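Local coordinates for AvmM (Streptomyces sp. NBRC 109436, PDB 7FE6), which catalyses a macrocyclization in alchivemycin A biosynthesis, closing the ring by dehydration and Michael-type addition, at residues N23-V31 against G154-L162. Residues are numbered along the deposited sequence; the frame is centred on the assembly and turned at random.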
ATOM      1  N   ASN A  23      -8.958   4.765  13.273  1.00 63.66           N
ATOM      2  CA  ASN A  23      -9.797   3.832  12.539  1.00 62.00           C
ATOM      3  C   ASN A  23     -10.116   4.337  11.138  1.00 58.62           C
ATOM      4  O   ASN A  23     -10.541   3.543  10.293  1.00 56.51           O
ATOM      5  CB  ASN A  23     -11.094   3.583  13.312  1.00 64.47           C
ATOM      6  CG  ASN A  23     -10.937   2.553  14.420  1.00 65.65           C
ATOM      7  OD1 ASN A  23     -10.094   1.658  14.341  1.00 64.25           O
ATOM      8  ND2 ASN A  23     -11.759   2.676  15.459  1.00 67.78           N
ATOM      9  N   ILE A  24      -9.932   5.631  10.882  1.00 59.14           N
ATOM     10  CA  ILE A  24     -10.136   6.229   9.567  1.00 57.43           C
ATOM     11  C   ILE A  24      -8.755   6.301   8.924  1.00 57.60           C
ATOM     12  O   ILE A  24      -7.973   7.219   9.210  1.00 57.75           O
ATOM     13  CB  ILE A  24     -10.780   7.618   9.654  1.00 56.13           C
ATOM     14  CG1 ILE A  24     -11.926   7.638  10.664  1.00 60.90           C
ATOM     15  CG2 ILE A  24     -11.308   8.020   8.292  1.00 52.89           C
ATOM     16  CD1 ILE A  24     -13.064   6.646  10.360  1.00 61.89           C
ATOM     17  N   VAL A  25      -8.461   5.337   8.051  1.00 53.20           N
ATOM     18  CA  VAL A  25      -7.143   5.179   7.448  1.00 55.42           C
ATOM     19  C   VAL A  25      -7.192   5.643   5.983  1.00 53.26           C
ATOM     20  O   VAL A  25      -8.256   5.882   5.424  1.00 53.99           O
ATOM     21  CB  VAL A  25      -6.652   3.718   7.567  1.00 59.22           C
ATOM     22  CG1 VAL A  25      -6.807   3.246   9.020  1.00 59.09           C
ATOM     23  CG2 VAL A  25      -7.440   2.802   6.632  1.00 47.82           C
ATOM     24  N   ALA A  26      -6.024   5.739   5.348  1.00 53.27           N
ATOM     25  CA  ALA A  26      -5.968   6.117   3.937  1.00 50.83           C
ATOM     26  C   ALA A  26      -4.946   5.265   3.176  1.00 49.53           C
ATOM     27  O   ALA A  26      -3.911   4.870   3.719  1.00 48.09           O
ATOM     28  CB  ALA A  26      -5.630   7.594   3.776  1.00 48.48           C
ATOM     29  N   ASP A  27      -5.222   5.029   1.888  1.00 43.51           N
ATOM     30  CA  ASP A  27      -4.333   4.254   1.034  1.00 43.55           C
ATOM     31  C   ASP A  27      -4.057   4.983  -0.278  1.00 44.16           C
ATOM     32  O   ASP A  27      -4.924   5.684  -0.816  1.00 43.26           O
ATOM     33  CB  ASP A  27      -4.900   2.871   0.731  1.00 41.57           C
ATOM     34  CG  ASP A  27      -5.081   2.055   1.985  1.00 45.45           C
ATOM     35  OD1 ASP A  27      -4.087   1.854   2.708  1.00 46.68           O
ATOM     36  OD2 ASP A  27      -6.207   1.588   2.245  1.00 48.30           O
ATOM     37  N   PHE A  28      -2.829   4.817  -0.782  1.00 42.60           N
ATOM     38  CA  PHE A  28      -2.407   5.348  -2.070  1.00 39.30           C
ATOM     39  C   PHE A  28      -2.334   4.232  -3.108  1.00 39.68           C
ATOM     40  O   PHE A  28      -1.967   3.091  -2.802  1.00 40.79           O
ATOM     41  CB  PHE A  28      -1.033   6.027  -1.962  1.00 38.31           C
ATOM     42  CG  PHE A  28      -1.040   7.351  -1.231  1.00 42.42           C
ATOM     43  CD1 PHE A  28      -1.485   8.512  -1.862  1.00 40.90           C
ATOM     44  CD2 PHE A  28      -0.534   7.460   0.054  1.00 44.29           C
ATOM     45  CE1 PHE A  28      -1.459   9.732  -1.214  1.00 43.27           C
ATOM     46  CE2 PHE A  28      -0.516   8.706   0.713  1.00 45.79           C
ATOM     47  CZ  PHE A  28      -0.987   9.826   0.078  1.00 44.70           C
ATOM     48  N   ILE A  29      -2.664   4.574  -4.353  1.00 38.18           N
ATOM     49  CA  ILE A  29      -2.476   3.686  -5.497  1.00 37.83           C
ATOM     50  C   ILE A  29      -1.809   4.487  -6.605  1.00 40.23           C
ATOM     51  O   ILE A  29      -2.301   5.559  -6.971  1.00 40.54           O
ATOM     52  CB  ILE A  29      -3.801   3.090  -6.017  1.00 39.87           C
ATOM     53  CG1 ILE A  29      -4.425   2.130  -5.002  1.00 39.82           C
ATOM     54  CG2 ILE A  29      -3.564   2.336  -7.332  1.00 39.99           C
ATOM     55  CD1 ILE A  29      -3.637   0.830  -4.812  1.00 38.15           C
ATOM     56  N   GLY A  30      -0.687   3.980  -7.133  1.00 38.60           N
ATOM     57  CA  GLY A  30      -0.106   4.532  -8.336  1.00 36.04           C
ATOM     58  C   GLY A  30       0.756   5.758  -8.150  1.00 38.25           C
ATOM     59  O   GLY A  30       1.064   6.430  -9.138  1.00 38.69           O
ATOM     60  N   VAL A  31       1.149   6.079  -6.921  1.00 36.68           N
ATOM     61  CA  VAL A  31       2.116   7.145  -6.663  1.00 38.54           C
ATOM     62  C   VAL A  31       3.508   6.685  -7.098  1.00 39.24           C
ATOM     63  O   VAL A  31       4.024   5.695  -6.557  1.00 40.98           O
ATOM     64  CB  VAL A  31       2.133   7.533  -5.178  1.00 39.96           C
ATOM     65  CG1 VAL A  31       3.054   8.754  -4.959  1.00 39.78           C
ATOM     66  CG2 VAL A  31       0.728   7.821  -4.704  1.00 39.62           C
ATOM     67  N   GLY A 154       7.325  14.051   0.386  1.00 58.41           N
ATOM     68  CA  GLY A 154       6.240  13.121   0.625  1.00 52.69           C
ATOM     69  C   GLY A 154       4.922  13.739   0.239  1.00 56.47           C
ATOM     70  O   GLY A 154       4.731  14.961   0.327  1.00 55.88           O
ATOM     71  N   ILE A 155       4.007  12.885  -0.210  1.00 53.45           N
ATOM     72  CA  ILE A 155       2.592  13.220  -0.229  1.00 51.03           C
ATOM     73  C   ILE A 155       1.962  12.514   0.962  1.00 51.79           C
ATOM     74  O   ILE A 155       2.186  11.311   1.177  1.00 48.91           O
ATOM     75  CB  ILE A 155       1.929  12.803  -1.547  1.00 48.82           C
ATOM     76  CG1 ILE A 155       2.716  13.370  -2.724  1.00 52.41           C
ATOM     77  CG2 ILE A 155       0.515  13.323  -1.595  1.00 51.73           C
ATOM     78  CD1 ILE A 155       2.252  12.878  -4.096  1.00 45.35           C
ATOM     79  N   PHE A 156       1.167  13.245   1.728  1.00 49.45           N
ATOM     80  CA  PHE A 156       0.539  12.694   2.915  1.00 52.05           C
ATOM     81  C   PHE A 156      -0.971  12.811   2.817  1.00 54.89           C
ATOM     82  O   PHE A 156      -1.497  13.838   2.373  1.00 56.97           O
ATOM     83  CB  PHE A 156       0.996  13.387   4.186  1.00 53.06           C
ATOM     84  CG  PHE A 156       2.450  13.190   4.510  1.00 53.82           C
ATOM     85  CD1 PHE A 156       3.435  13.936   3.845  1.00 51.28           C
ATOM     86  CD2 PHE A 156       2.832  12.272   5.496  1.00 49.67           C
ATOM     87  CE1 PHE A 156       4.760  13.786   4.158  1.00 53.06           C
ATOM     88  CE2 PHE A 156       4.158  12.096   5.811  1.00 50.33           C
ATOM     89  CZ  PHE A 156       5.136  12.861   5.140  1.00 55.16           C
ATOM     90  N   ALA A 157      -1.656  11.734   3.187  1.00 53.34           N
ATOM     91  CA  ALA A 157      -3.108  11.698   3.204  1.00 52.63           C
ATOM     92  C   ALA A 157      -3.589  11.895   4.634  1.00 53.67           C
ATOM     93  O   ALA A 157      -3.223  11.128   5.531  1.00 53.09           O
ATOM     94  CB  ALA A 157      -3.619  10.381   2.626  1.00 51.78           C
ATOM     95  N   LEU A 158      -4.410  12.916   4.843  1.00 54.72           N
ATOM     96  CA  LEU A 158      -4.924  13.243   6.171  1.00 57.03           C
ATOM     97  C   LEU A 158      -6.439  13.288   6.066  1.00 56.44           C
ATOM     98  O   LEU A 158      -7.007  14.329   5.683  1.00 56.98           O
ATOM     99  CB  LEU A 158      -4.380  14.578   6.677  1.00 57.80           C
ATOM    100  CG  LEU A 158      -4.993  15.091   7.987  1.00 56.80           C
ATOM    101  CD1 LEU A 158      -4.565  14.243   9.205  1.00 52.69           C
ATOM    102  CD2 LEU A 158      -4.692  16.568   8.180  1.00 55.71           C
ATOM    103  N   PRO A 159      -7.124  12.190   6.383  1.00 58.79           N
ATOM    104  CA  PRO A 159      -8.594  12.208   6.368  1.00 58.97           C
ATOM    105  C   PRO A 159      -9.136  13.158   7.431  1.00 56.54           C
ATOM    106  O   PRO A 159      -8.710  13.130   8.586  1.00 59.61           O
ATOM    107  CB  PRO A 159      -8.965  10.749   6.651  1.00 55.28           C
ATOM    108  CG  PRO A 159      -7.711   9.969   6.349  1.00 54.96           C
ATOM    109  CD  PRO A 159      -6.593  10.868   6.732  1.00 54.97           C
ATOM    110  N   GLY A 160     -10.050  14.032   7.023  1.00 58.18           N
ATOM    111  CA  GLY A 160     -10.738  14.943   7.935  1.00 59.98           C
ATOM    112  C   GLY A 160     -12.197  14.563   8.123  1.00 61.82           C
ATOM    113  O   GLY A 160     -12.898  14.229   7.160  1.00 60.63           O
ATOM    114  N   MET A 161     -12.640  14.585   9.375  1.00 62.89           N
ATOM    115  CA  MET A 161     -14.041  14.348   9.662  1.00 65.11           C
ATOM    116  C   MET A 161     -14.559  15.364  10.670  1.00 69.84           C
ATOM    117  O   MET A 161     -13.811  15.954  11.456  1.00 69.44           O
ATOM    118  CB  MET A 161     -14.300  12.924  10.169  1.00 66.89           C
ATOM    119  CG  MET A 161     -13.297  12.400  11.196  1.00 69.30           C
ATOM    120  SD  MET A 161     -11.842  11.586  10.485  1.00 56.22           S
ATOM    121  CE  MET A 161     -12.319  11.455   8.783  1.00 57.32           C
ATOM    122  N   LEU A 162     -15.871  15.542  10.618  1.00 73.93           N
ATOM    123  CA  LEU A 162     -16.633  16.317  11.581  1.00 76.46           C
ATOM    124  C   LEU A 162     -17.205  15.305  12.566  1.00 77.97           C
ATOM    125  O   LEU A 162     -18.016  14.453  12.191  1.00 71.06           O
ATOM    126  CB  LEU A 162     -17.717  17.123  10.865  1.00 74.93           C
ATOM    127  CG  LEU A 162     -17.183  18.205   9.913  1.00 72.30           C
ATOM    128  CD1 LEU A 162     -18.306  18.981   9.262  1.00 72.80           C
ATOM    129  CD2 LEU A 162     -16.284  19.162  10.666  1.00 72.05           C
TER
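Phe28 and Ala26 of strand 24-29 pack against Ile155, Ala157 and Pro159 of strand 154-162, and this packing is a worked example of how a beta sandwich closes its core. The strands belong to two different sheets. The axes of these two segments come within 7.0 Å and run roughly antiparallel, at 146°, and the layers meet through apolar side chains. At the centre two alanines face each other, Ala26 CB lying 3.6 Å from Ala157 CB, so the layers can approach closely there.

On one flank of this pair Phe28 reaches across. Its CG is anti to the carbonyl carbon (chi1 -72°), which carries the far end of the ring across to the opposite strand, where CZ comes close to the Ile155 carbonyl oxygen. CZ rests 3.7 Å from Ala157 CB, while the Phe156 carbonyl carbon lies off the ring edge, near its plane. CE1 meets the CG2 branch of Ile155 at 4.1 Å, the two side chains crossing at a slant. Replacing Phe28 by an alanine would probably open a gap over Ala157 and deprive the Ile155 CG2 methyl of its aromatic neighbour. Farther along, Val31 CG1 touches Ile155 CD1, and Leu62 and Phe187 pack against Ile155 from its own sheet.

On the other flank the Pro159 ring fits between Ala26 and Ile24, its CG 4.1 Å from Ala26 CB. Ile24 and Met161 then lie alongside each other, pointing opposite ways, with Tyr55 touching both. The methionine chain, bent at chi2 and chi3, folds back so that its CE methyl lies 3.6 Å from Ile24 CG2 and its SD 4.0 Å from Ile24 CG1.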